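Local structure of methionine gamma-lyase (Trichomonas vaginalis, 1E5E) at residues 76-81 with 223-228; 105-110 with 131-136; 149-154 with 177-182; 165-170 with 196-201. The protein belongs to the pyridoxal-phosphate-dependent enzymes of the Cys/Met metabolism family, which share the aminotransferase-like fold. All blocks are in the same frame, centred on the assembly; numbering follows the deposited sequence.

How the contacts relate
Contacts 1, 2 and 3 all lie on the seven-stranded mixed sheet, whereas contact 4 packs helix 166-174 against the loop before strand 202-206. Contacts 2 and 3 are buried and share a border, since strands 103-107 and 148-154 are neighbours; both are parallel pairings, contact 2 adding a carboxylate gripped by a threonine and contact 3 relying on aliphatic and aromatic packing. Contacts 1 and 4 are partly buried. Contact 1, at the antiparallel edge, ends in a glutamate at a helix start. Contact 4 has no hydrogen bond across it, yet D201 OD2 lies 2.8 Å from V181 N of contact 3, a probable hydrogen bond.

Contact 1. Residues 76-81 with 223-228; sequences KTEACV and CGKADL
E78, C223 and G224 bury the most surface here, at a classic beta bulge where the antiparallel edge strand 79-83 begins beside the end of strand 220-224. E78 and A79 both face G224. The A79-G224 pair is the hydrogen-bonded one: A79 N donates to G224 O at 2.8 Å, and G224 N returns a bond to A79 O at 3.0 Å. A79 O takes a second donor, T77 OG1, at 2.9 Å; the one oxygen is thus gripped by two donors, one on each side of its plane, and the hydroxyl is tied to the backbone two residues on. With chi1 of 58°, T77 holds OG1 between its own N and carbonyl carbon, close enough to turn back to this oxygen, while T77 CG2 lies against C223 CB.

C223 forms the next, non-hydrogen-bonded pair with C80. Their sulfurs share one face of the sheet, C80 SG to C223 SG 4.1 Å, a packing contact well beyond disulfide length, and I71 of helix 62-75 touches both residues.

E78 reaches past the bulge with an extended chain, lying across the aliphatic part of K225, the N-cap residue of helix 226-241. The opposite charges stay apart, E78 OE2 being 4.1 Å from K225 NZ. E78 OE1, through its anti lone pair, accepts the first-turn amide A226 N at 2.9 Å in an almost straight bond (176°).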
# COMPACT_ATOMS: atom_id res chain seq x y z
N LYS A 76 9.02 -3.31 -27.95
CA LYS A 76 9.08 -4.33 -28.97
C LYS A 76 10.21 -5.30 -28.70
O LYS A 76 10.95 -5.66 -29.63
CB LYS A 76 9.17 -3.69 -30.36
CG LYS A 76 7.98 -2.81 -30.74
CD LYS A 76 8.26 -2.17 -32.12
CE LYS A 76 6.94 -1.70 -32.73
NZ LYS A 76 7.13 -0.61 -33.75
N THR A 77 10.39 -5.73 -27.45
CA THR A 77 11.47 -6.66 -27.12
C THR A 77 10.85 -8.01 -26.78
O THR A 77 9.66 -7.99 -26.43
CB THR A 77 12.32 -6.16 -25.95
OG1 THR A 77 11.47 -5.95 -24.82
CG2 THR A 77 13.06 -4.87 -26.33
N GLU A 78 11.57 -9.11 -26.81
CA GLU A 78 10.90 -10.36 -26.43
C GLU A 78 10.54 -10.37 -24.94
O GLU A 78 9.62 -11.07 -24.53
CB GLU A 78 11.86 -11.56 -26.64
CG GLU A 78 12.18 -11.66 -28.15
CD GLU A 78 13.15 -12.79 -28.48
OE1 GLU A 78 13.87 -13.33 -27.63
OE2 GLU A 78 13.20 -13.13 -29.68
N ALA A 79 11.35 -9.74 -24.09
CA ALA A 79 11.17 -9.91 -22.65
C ALA A 79 11.54 -8.60 -21.96
O ALA A 79 12.13 -7.70 -22.57
CB ALA A 79 12.03 -11.07 -22.15
N CYS A 80 11.27 -8.58 -20.67
CA CYS A 80 11.59 -7.46 -19.81
C CYS A 80 11.73 -7.99 -18.39
O CYS A 80 11.02 -8.87 -17.90
CB CYS A 80 10.48 -6.38 -19.92
SG CYS A 80 10.62 -5.10 -18.65
N VAL A 81 12.69 -7.49 -17.65
CA VAL A 81 12.99 -7.80 -16.26
C VAL A 81 12.88 -6.49 -15.47
O VAL A 81 13.50 -5.51 -15.89
CB VAL A 81 14.41 -8.36 -16.14
CG1 VAL A 81 14.83 -8.58 -14.69
CG2 VAL A 81 14.55 -9.67 -16.92
N CYS A 223 15.09 -4.46 -21.01
CA CYS A 223 14.24 -5.02 -22.07
C CYS A 223 15.14 -5.62 -23.18
O CYS A 223 16.12 -4.94 -23.55
CB CYS A 223 13.43 -3.91 -22.75
SG CYS A 223 12.48 -2.90 -21.59
N GLY A 224 14.80 -6.79 -23.67
CA GLY A 224 15.68 -7.38 -24.70
C GLY A 224 15.21 -8.81 -24.99
O GLY A 224 14.06 -9.17 -24.76
N LYS A 225 16.11 -9.59 -25.54
CA LYS A 225 15.86 -10.97 -25.93
C LYS A 225 15.61 -11.83 -24.69
O LYS A 225 16.31 -11.70 -23.71
CB LYS A 225 17.07 -11.60 -26.64
CG LYS A 225 17.51 -10.92 -27.92
CD LYS A 225 16.48 -11.14 -29.03
CE LYS A 225 16.97 -10.41 -30.29
NZ LYS A 225 15.88 -10.50 -31.31
N ALA A 226 14.84 -12.88 -24.89
CA ALA A 226 14.51 -13.81 -23.80
C ALA A 226 15.74 -14.54 -23.29
O ALA A 226 15.88 -14.75 -22.09
CB ALA A 226 13.38 -14.72 -24.32
N ASP A 227 16.65 -14.96 -24.18
CA ASP A 227 17.82 -15.71 -23.75
C ASP A 227 18.68 -14.90 -22.79
O ASP A 227 18.97 -15.34 -21.67
CB ASP A 227 18.64 -16.13 -24.99
CG ASP A 227 19.92 -16.88 -24.71
OD1 ASP A 227 20.71 -17.09 -25.68
OD2 ASP A 227 20.25 -17.35 -23.58
N LEU A 228 19.11 -13.71 -23.25
CA LEU A 228 19.92 -12.87 -22.39
C LEU A 228 19.18 -12.46 -21.13
O LEU A 228 19.77 -12.50 -20.06
CB LEU A 228 20.46 -11.63 -23.12
CG LEU A 228 21.22 -10.67 -22.19
CD1 LEU A 228 22.54 -11.25 -21.70
CD2 LEU A 228 21.49 -9.35 -22.91

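Contact 2. Residues 105-110 with 131-136; sequences ISDECL and FINTAI
Backbone bonds set the register between S106-E108 and F131-I132, the ends of two parallel strands, with E108 just past the first. I132 N donates to S106 O and E108 N to I132 O, each at 2.8 Å, so I132 is held through both its N and its O by the residues either side of D107, the usual parallel pattern.

The polar side-chain interaction centres on D107. D107 OD2 accepts two bonds: T134 OG1 at 2.8 Å on the anti lone pair, and T134 N at 2.9 Å from above the carboxylate plane, 41° out of it. D107 OD1 accepts C109 N at 2.6 Å, an Asx turn, and forms a salt bridge with K162. With both oxygens engaged, the carboxylate is restrained in rotation and its negative charge is probably stabilised. N133 OD1 makes a second Asx turn with A135 N and is likewise bonded to K162.

Among apolar contacts, I105 CG2 meets I132 CD1 at 3.5 Å, L110 CD1 lies 4.3 Å from F131 CE1, and E108 CB packs on F131 CB. Separately, a carbonyl sits at the ring edge, D107 O being in the F131 plane and 3.9 Å from F131 CD1.

The segments join the strands of the beta-alpha-beta unit 103-107, 112-124, 128-132. F118 of the connecting helix touches S106 and F131, helix 139-143 borders I132, and strand 148-154 pairs with 103-107 on the flank away from 128-132.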
# COMPACT_ATOMS: atom_id res chain seq x y z
N ILE A 105 32.85 -0.28 -23.74
CA ILE A 105 32.91 1.08 -24.28
C ILE A 105 31.62 1.82 -23.90
O ILE A 105 30.50 1.37 -24.13
CB ILE A 105 33.03 1.08 -25.82
CG1 ILE A 105 34.35 0.41 -26.24
CG2 ILE A 105 32.95 2.50 -26.40
CD1 ILE A 105 34.41 0.05 -27.72
N SER A 106 31.80 3.00 -23.33
CA SER A 106 30.68 3.84 -22.97
C SER A 106 30.80 5.29 -23.44
O SER A 106 31.89 5.87 -23.52
CB SER A 106 30.60 3.93 -21.44
OG SER A 106 29.57 4.83 -21.06
N ASP A 107 29.63 5.87 -23.67
CA ASP A 107 29.64 7.29 -24.03
C ASP A 107 30.10 7.92 -22.72
O ASP A 107 29.76 7.37 -21.65
CB ASP A 107 28.32 7.88 -24.45
CG ASP A 107 28.47 9.28 -25.05
OD1 ASP A 107 28.52 10.24 -24.25
OD2 ASP A 107 28.54 9.38 -26.29
N GLU A 108 30.88 8.97 -22.82
CA GLU A 108 31.32 9.68 -21.63
C GLU A 108 30.23 10.54 -21.03
O GLU A 108 30.43 10.98 -19.90
CB GLU A 108 32.50 10.62 -22.01
CG GLU A 108 32.12 11.69 -23.01
CD GLU A 108 33.26 12.62 -23.41
OE1 GLU A 108 34.09 13.10 -22.60
OE2 GLU A 108 33.25 13.03 -24.59
N CYS A 109 29.17 10.90 -21.78
CA CYS A 109 28.16 11.72 -21.10
C CYS A 109 27.03 10.83 -20.61
O CYS A 109 26.10 10.55 -21.40
CB CYS A 109 27.59 12.84 -21.97
SG CYS A 109 26.55 14.00 -21.04
N LEU A 110 27.07 10.44 -19.36
CA LEU A 110 26.08 9.58 -18.75
C LEU A 110 25.58 10.23 -17.44
O LEU A 110 26.17 11.14 -16.83
CB LEU A 110 26.72 8.27 -18.28
CG LEU A 110 27.56 7.42 -19.21
CD1 LEU A 110 28.14 6.21 -18.51
CD2 LEU A 110 26.68 6.99 -20.41
N PHE A 131 35.70 5.70 -21.95
CA PHE A 131 34.64 6.66 -22.10
C PHE A 131 34.95 7.47 -23.36
O PHE A 131 36.04 8.04 -23.43
CB PHE A 131 34.59 7.59 -20.89
CG PHE A 131 34.14 6.94 -19.60
CD1 PHE A 131 32.81 6.58 -19.42
CD2 PHE A 131 35.03 6.75 -18.56
CE1 PHE A 131 32.39 6.03 -18.22
CE2 PHE A 131 34.63 6.20 -17.35
CZ PHE A 131 33.30 5.84 -17.20
N ILE A 132 34.12 7.37 -24.38
CA ILE A 132 34.35 8.11 -25.62
C ILE A 132 33.15 8.95 -26.00
O ILE A 132 32.15 8.90 -25.29
CB ILE A 132 34.61 7.12 -26.77
CG1 ILE A 132 33.39 6.22 -27.00
CG2 ILE A 132 35.86 6.28 -26.51
CD1 ILE A 132 33.45 5.41 -28.28
N ASN A 133 33.24 9.73 -27.08
CA ASN A 133 32.08 10.48 -27.57
C ASN A 133 31.50 9.59 -28.67
O ASN A 133 31.97 9.59 -29.83
CB ASN A 133 32.37 11.88 -28.09
CG ASN A 133 31.13 12.71 -28.38
OD1 ASN A 133 30.05 12.12 -28.50
ND2 ASN A 133 31.22 14.04 -28.47
N THR A 134 30.45 8.81 -28.33
CA THR A 134 29.92 7.91 -29.36
C THR A 134 29.14 8.70 -30.40
O THR A 134 28.83 8.16 -31.44
CB THR A 134 28.99 6.82 -28.79
OG1 THR A 134 27.86 7.53 -28.23
CG2 THR A 134 29.69 5.99 -27.73
N ALA A 135 28.84 9.98 -30.21
CA ALA A 135 28.16 10.82 -31.17
C ALA A 135 29.09 11.17 -32.34
O ALA A 135 28.60 11.52 -33.42
CB ALA A 135 27.61 12.09 -30.55
N ILE A 136 30.39 11.01 -32.19
CA ILE A 136 31.37 11.29 -33.23
C ILE A 136 31.74 10.10 -34.10
O ILE A 136 32.31 9.10 -33.67
CB ILE A 136 32.66 11.85 -32.56
CG1 ILE A 136 32.23 13.12 -31.82
CG2 ILE A 136 33.73 12.11 -33.61
CD1 ILE A 136 33.25 13.90 -31.08

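Contact 3. Residues 149-154 with 177-182; sequences KIVYFE and EGVLVI
I182 is the most deeply engaged residue of this parallel pair. I182 CD1 rests on I150 CG2 at 3.7 Å, and I182 CG2, held anti to the backbone N, lies obliquely to the Y152 ring, 3.6 Å from Y152 CD2. On the other face of the sheet V181 CG1 approaches F153 CE2 at 3.5 Å. F153 takes chi1 of 56°, which swings the ring back over the neighbouring strand, so that I182 O lies over one ring face, offset toward the rim. Between these layers the backbone ladder is regular, with V151 N to L180 O at 2.8 Å. Its longest rung is F153 N to I182 O, 3.3 Å.

The opposite end is looser and faces solvent. The ladder persists, L180 N to K149 O being 2.7 Å, but K149 directs its CB away, G178 is exposed, and a water donates to both K149 O and G178 O, bridging the two segments.

These are the two strands of the beta-alpha-beta unit 148-154, 166-174, 180-184. E154, toward the C-terminal side of its strand, touches the bound N-(hydroxy{3-hydroxy-2-methyl-5-[(phosphonooxy)methyl]pyridin-4-yl}methyl)norvaline, consistent with a pocket at the C-terminal edge of the parallel strands in this aminotransferase-like fold.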
# COMPACT_ATOMS: atom_id res chain seq x y z
N LYS A 149 32.92 -6.31 -25.07
CA LYS A 149 31.61 -6.98 -24.99
C LYS A 149 30.38 -6.08 -25.11
O LYS A 149 29.25 -6.53 -25.36
CB LYS A 149 31.54 -7.60 -23.57
CG LYS A 149 32.66 -8.61 -23.37
CD LYS A 149 32.51 -9.78 -24.38
CE LYS A 149 33.67 -10.74 -24.02
NZ LYS A 149 33.87 -11.69 -25.14
N ILE A 150 30.52 -4.85 -24.64
CA ILE A 150 29.45 -3.89 -24.56
C ILE A 150 29.80 -2.49 -25.08
O ILE A 150 30.89 -1.95 -24.86
CB ILE A 150 28.99 -3.70 -23.09
CG1 ILE A 150 28.40 -5.00 -22.53
CG2 ILE A 150 27.95 -2.59 -22.97
CD1 ILE A 150 28.23 -4.98 -21.02
N VAL A 151 28.84 -1.94 -25.83
CA VAL A 151 28.92 -0.52 -26.18
C VAL A 151 27.66 0.09 -25.52
O VAL A 151 26.55 -0.35 -25.83
CB VAL A 151 28.97 -0.28 -27.68
CG1 VAL A 151 28.83 1.21 -27.94
CG2 VAL A 151 30.28 -0.81 -28.26
N TYR A 152 27.80 1.12 -24.71
CA TYR A 152 26.71 1.65 -23.90
C TYR A 152 26.58 3.16 -24.08
O TYR A 152 27.62 3.83 -24.11
CB TYR A 152 27.04 1.37 -22.40
CG TYR A 152 25.98 1.77 -21.40
CD1 TYR A 152 25.92 3.08 -20.93
CD2 TYR A 152 25.05 0.86 -20.91
CE1 TYR A 152 24.96 3.48 -20.01
CE2 TYR A 152 24.08 1.22 -19.99
CZ TYR A 152 24.03 2.53 -19.56
OH TYR A 152 23.08 2.90 -18.63
N PHE A 153 25.36 3.68 -24.19
CA PHE A 153 25.14 5.11 -24.33
C PHE A 153 23.74 5.51 -23.84
O PHE A 153 22.86 4.66 -23.66
CB PHE A 153 25.28 5.55 -25.80
CG PHE A 153 24.39 4.83 -26.74
CD1 PHE A 153 23.06 5.25 -26.95
CD2 PHE A 153 24.85 3.80 -27.52
CE1 PHE A 153 22.22 4.55 -27.76
CE2 PHE A 153 24.01 3.12 -28.39
CZ PHE A 153 22.70 3.51 -28.54
N GLU A 154 23.54 6.82 -23.72
CA GLU A 154 22.22 7.36 -23.41
C GLU A 154 21.91 8.42 -24.47
O GLU A 154 22.75 9.34 -24.60
CB GLU A 154 22.21 8.18 -22.13
CG GLU A 154 22.60 7.46 -20.85
CD GLU A 154 22.71 8.32 -19.62
OE1 GLU A 154 22.28 9.50 -19.68
OE2 GLU A 154 23.30 7.89 -18.59
N GLU A 177 32.06 -9.45 -34.12
CA GLU A 177 31.10 -10.37 -33.53
C GLU A 177 31.04 -10.31 -32.00
O GLU A 177 32.01 -10.01 -31.30
CB GLU A 177 31.43 -11.83 -33.93
CG GLU A 177 31.44 -12.15 -35.41
CD GLU A 177 30.08 -12.31 -36.05
OE1 GLU A 177 29.06 -12.41 -35.34
OE2 GLU A 177 29.99 -12.38 -37.30
N GLY A 178 29.87 -10.60 -31.41
CA GLY A 178 29.85 -10.75 -29.93
C GLY A 178 29.83 -9.46 -29.14
O GLY A 178 30.31 -9.46 -28.00
N VAL A 179 29.35 -8.35 -29.70
CA VAL A 179 29.30 -7.08 -28.93
C VAL A 179 27.81 -6.80 -28.68
O VAL A 179 26.95 -6.87 -29.58
CB VAL A 179 29.91 -5.91 -29.70
CG1 VAL A 179 29.94 -4.58 -28.93
CG2 VAL A 179 31.36 -6.27 -30.13
N LEU A 180 27.55 -6.33 -27.47
CA LEU A 180 26.15 -5.96 -27.15
C LEU A 180 26.01 -4.44 -27.07
O LEU A 180 26.83 -3.79 -26.40
CB LEU A 180 25.78 -6.63 -25.81
CG LEU A 180 25.44 -8.12 -26.00
CD1 LEU A 180 25.16 -8.81 -24.68
CD2 LEU A 180 24.24 -8.26 -26.95
N VAL A 181 25.03 -3.91 -27.77
CA VAL A 181 24.79 -2.47 -27.67
C VAL A 181 23.65 -2.28 -26.68
O VAL A 181 22.55 -2.81 -26.89
CB VAL A 181 24.47 -1.81 -29.01
CG1 VAL A 181 24.21 -0.31 -28.81
CG2 VAL A 181 25.69 -2.05 -29.92
N ILE A 182 23.85 -1.44 -25.69
CA ILE A 182 22.88 -1.22 -24.62
C ILE A 182 22.49 0.25 -24.63
O ILE A 182 23.40 1.08 -24.55
CB ILE A 182 23.46 -1.62 -23.25
CG1 ILE A 182 23.87 -3.11 -23.21
CG2 ILE A 182 22.44 -1.33 -22.14
CD1 ILE A 182 24.58 -3.55 -21.93
O HOH W 1 28.78 -9.48 -25.73

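Contact 4. Residues 165-170 with 196-201; sequences DMERVC and VDFGVD
F198 leads the packing of 196-201 against the start of helix 166-174, with its CB directed at the helix. F198 CB lies 3.8 Å from M166 CB and about as near to E167 N, so the ring is rooted at the first helical turn. From there CG stands anti to the carbonyl carbon (chi1 -58°), and the two CD atoms of the ring have different neighbours: F198 CD1 has E167 CB at the ring edge, near its plane, 4.4 Å away, whereas F198 CD2 is met obliquely by M166 CE at 3.7 Å. Further out, M166 CE is 4.1 Å from F198 CE2. The methyl gets there because the methionine chain bends at its last torsion, chi3 -73°. Beyond the segments, K303 and Q304 of helix 298-304 also touch the phenylalanine.

The surroundings are those of an alpha/beta sheet layer: helix 166-174 packs on strands 148-154 and 180-184, and the 196-201 loop runs along it before entering strand 202-206.

The backbone of the loop contributes too. F198 O makes a CA-H...O contact with E167 CA at 3.5 Å, nearly straight at 163°. Next to it G199 has positive phi and, with no side chain, lies close against C170. C170 SG lies over the G199-V200 peptide, 3.5 Å from G199 C. On the valine beyond, C170 SG meets V200 CG2 at 3.7 Å.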
# COMPACT_ATOMS: atom_id res chain seq x y z
N ASP A 165 23.50 9.11 -32.80
CA ASP A 165 23.00 8.32 -33.92
C ASP A 165 23.19 6.84 -33.61
O ASP A 165 24.24 6.24 -33.79
CB ASP A 165 23.76 8.73 -35.19
CG ASP A 165 23.27 7.96 -36.39
OD1 ASP A 165 22.66 6.88 -36.30
OD2 ASP A 165 23.54 8.45 -37.51
N MET A 166 22.11 6.23 -33.13
CA MET A 166 22.07 4.85 -32.69
C MET A 166 22.32 3.84 -33.81
O MET A 166 23.06 2.88 -33.59
CB MET A 166 20.72 4.50 -32.02
CG MET A 166 20.53 5.22 -30.69
SD MET A 166 19.13 4.67 -29.71
CE MET A 166 17.78 5.36 -30.65
N GLU A 167 21.69 4.08 -34.96
CA GLU A 167 21.94 3.14 -36.05
C GLU A 167 23.44 3.05 -36.39
O GLU A 167 23.98 1.96 -36.53
CB GLU A 167 21.16 3.50 -37.30
CG GLU A 167 21.26 2.39 -38.33
CD GLU A 167 20.20 2.54 -39.39
OE1 GLU A 167 19.37 3.48 -39.34
OE2 GLU A 167 20.16 1.66 -40.27
N ARG A 168 24.09 4.21 -36.42
CA ARG A 168 25.51 4.28 -36.69
C ARG A 168 26.35 3.57 -35.64
O ARG A 168 27.26 2.82 -36.02
CB ARG A 168 26.07 5.71 -36.77
CG ARG A 168 27.42 5.62 -37.51
CD ARG A 168 27.95 7.00 -37.88
NE ARG A 168 28.33 7.70 -36.64
CZ ARG A 168 27.73 8.87 -36.36
NH1 ARG A 168 26.81 9.40 -37.16
NH2 ARG A 168 28.09 9.46 -35.23
N VAL A 169 26.04 3.84 -34.37
CA VAL A 169 26.78 3.21 -33.29
C VAL A 169 26.59 1.70 -33.40
O VAL A 169 27.55 0.94 -33.21
CB VAL A 169 26.33 3.76 -31.93
CG1 VAL A 169 26.81 2.91 -30.75
CG2 VAL A 169 26.76 5.22 -31.74
N CYS A 170 25.37 1.24 -33.65
CA CYS A 170 25.14 -0.20 -33.73
C CYS A 170 25.90 -0.84 -34.88
O CYS A 170 26.49 -1.91 -34.70
CB CYS A 170 23.64 -0.52 -33.80
SG CYS A 170 22.83 -0.14 -32.22
N VAL A 196 15.54 -0.67 -30.13
CA VAL A 196 15.76 -1.88 -30.89
C VAL A 196 15.48 -1.67 -32.37
O VAL A 196 16.05 -2.41 -33.16
CB VAL A 196 14.95 -3.12 -30.44
CG1 VAL A 196 15.26 -3.42 -28.96
CG2 VAL A 196 13.45 -2.89 -30.64
N ASP A 197 14.65 -0.69 -32.77
CA ASP A 197 14.38 -0.37 -34.14
C ASP A 197 15.69 -0.04 -34.88
O ASP A 197 15.75 -0.08 -36.11
CB ASP A 197 13.48 0.85 -34.32
CG ASP A 197 12.03 0.62 -33.92
OD1 ASP A 197 11.62 -0.55 -33.81
OD2 ASP A 197 11.32 1.62 -33.69
N PHE A 198 16.69 0.49 -34.18
CA PHE A 198 17.96 0.93 -34.70
C PHE A 198 19.09 -0.09 -34.58
O PHE A 198 20.22 0.24 -35.01
CB PHE A 198 18.36 2.27 -34.04
CG PHE A 198 17.23 3.25 -34.34
CD1 PHE A 198 17.15 3.95 -35.52
CD2 PHE A 198 16.23 3.41 -33.40
CE1 PHE A 198 16.08 4.81 -35.75
CE2 PHE A 198 15.17 4.25 -33.62
CZ PHE A 198 15.08 4.97 -34.80
N GLY A 199 18.82 -1.27 -34.05
CA GLY A 199 19.78 -2.35 -33.93
C GLY A 199 20.24 -2.54 -32.48
O GLY A 199 21.14 -3.35 -32.22
N VAL A 200 19.74 -1.75 -31.53
CA VAL A 200 20.19 -1.87 -30.12
C VAL A 200 19.86 -3.24 -29.57
O VAL A 200 18.80 -3.76 -29.94
CB VAL A 200 19.63 -0.73 -29.26
CG1 VAL A 200 19.77 -0.94 -27.76
CG2 VAL A 200 20.32 0.58 -29.64
N ASP A 201 20.67 -3.87 -28.71
CA ASP A 201 20.31 -5.23 -28.27
C ASP A 201 19.49 -5.22 -26.97
O ASP A 201 18.65 -6.09 -26.75
CB ASP A 201 21.67 -5.93 -28.02
CG ASP A 201 22.44 -6.06 -29.33
OD1 ASP A 201 21.87 -6.75 -30.21
OD2 ASP A 201 23.55 -5.52 -29.54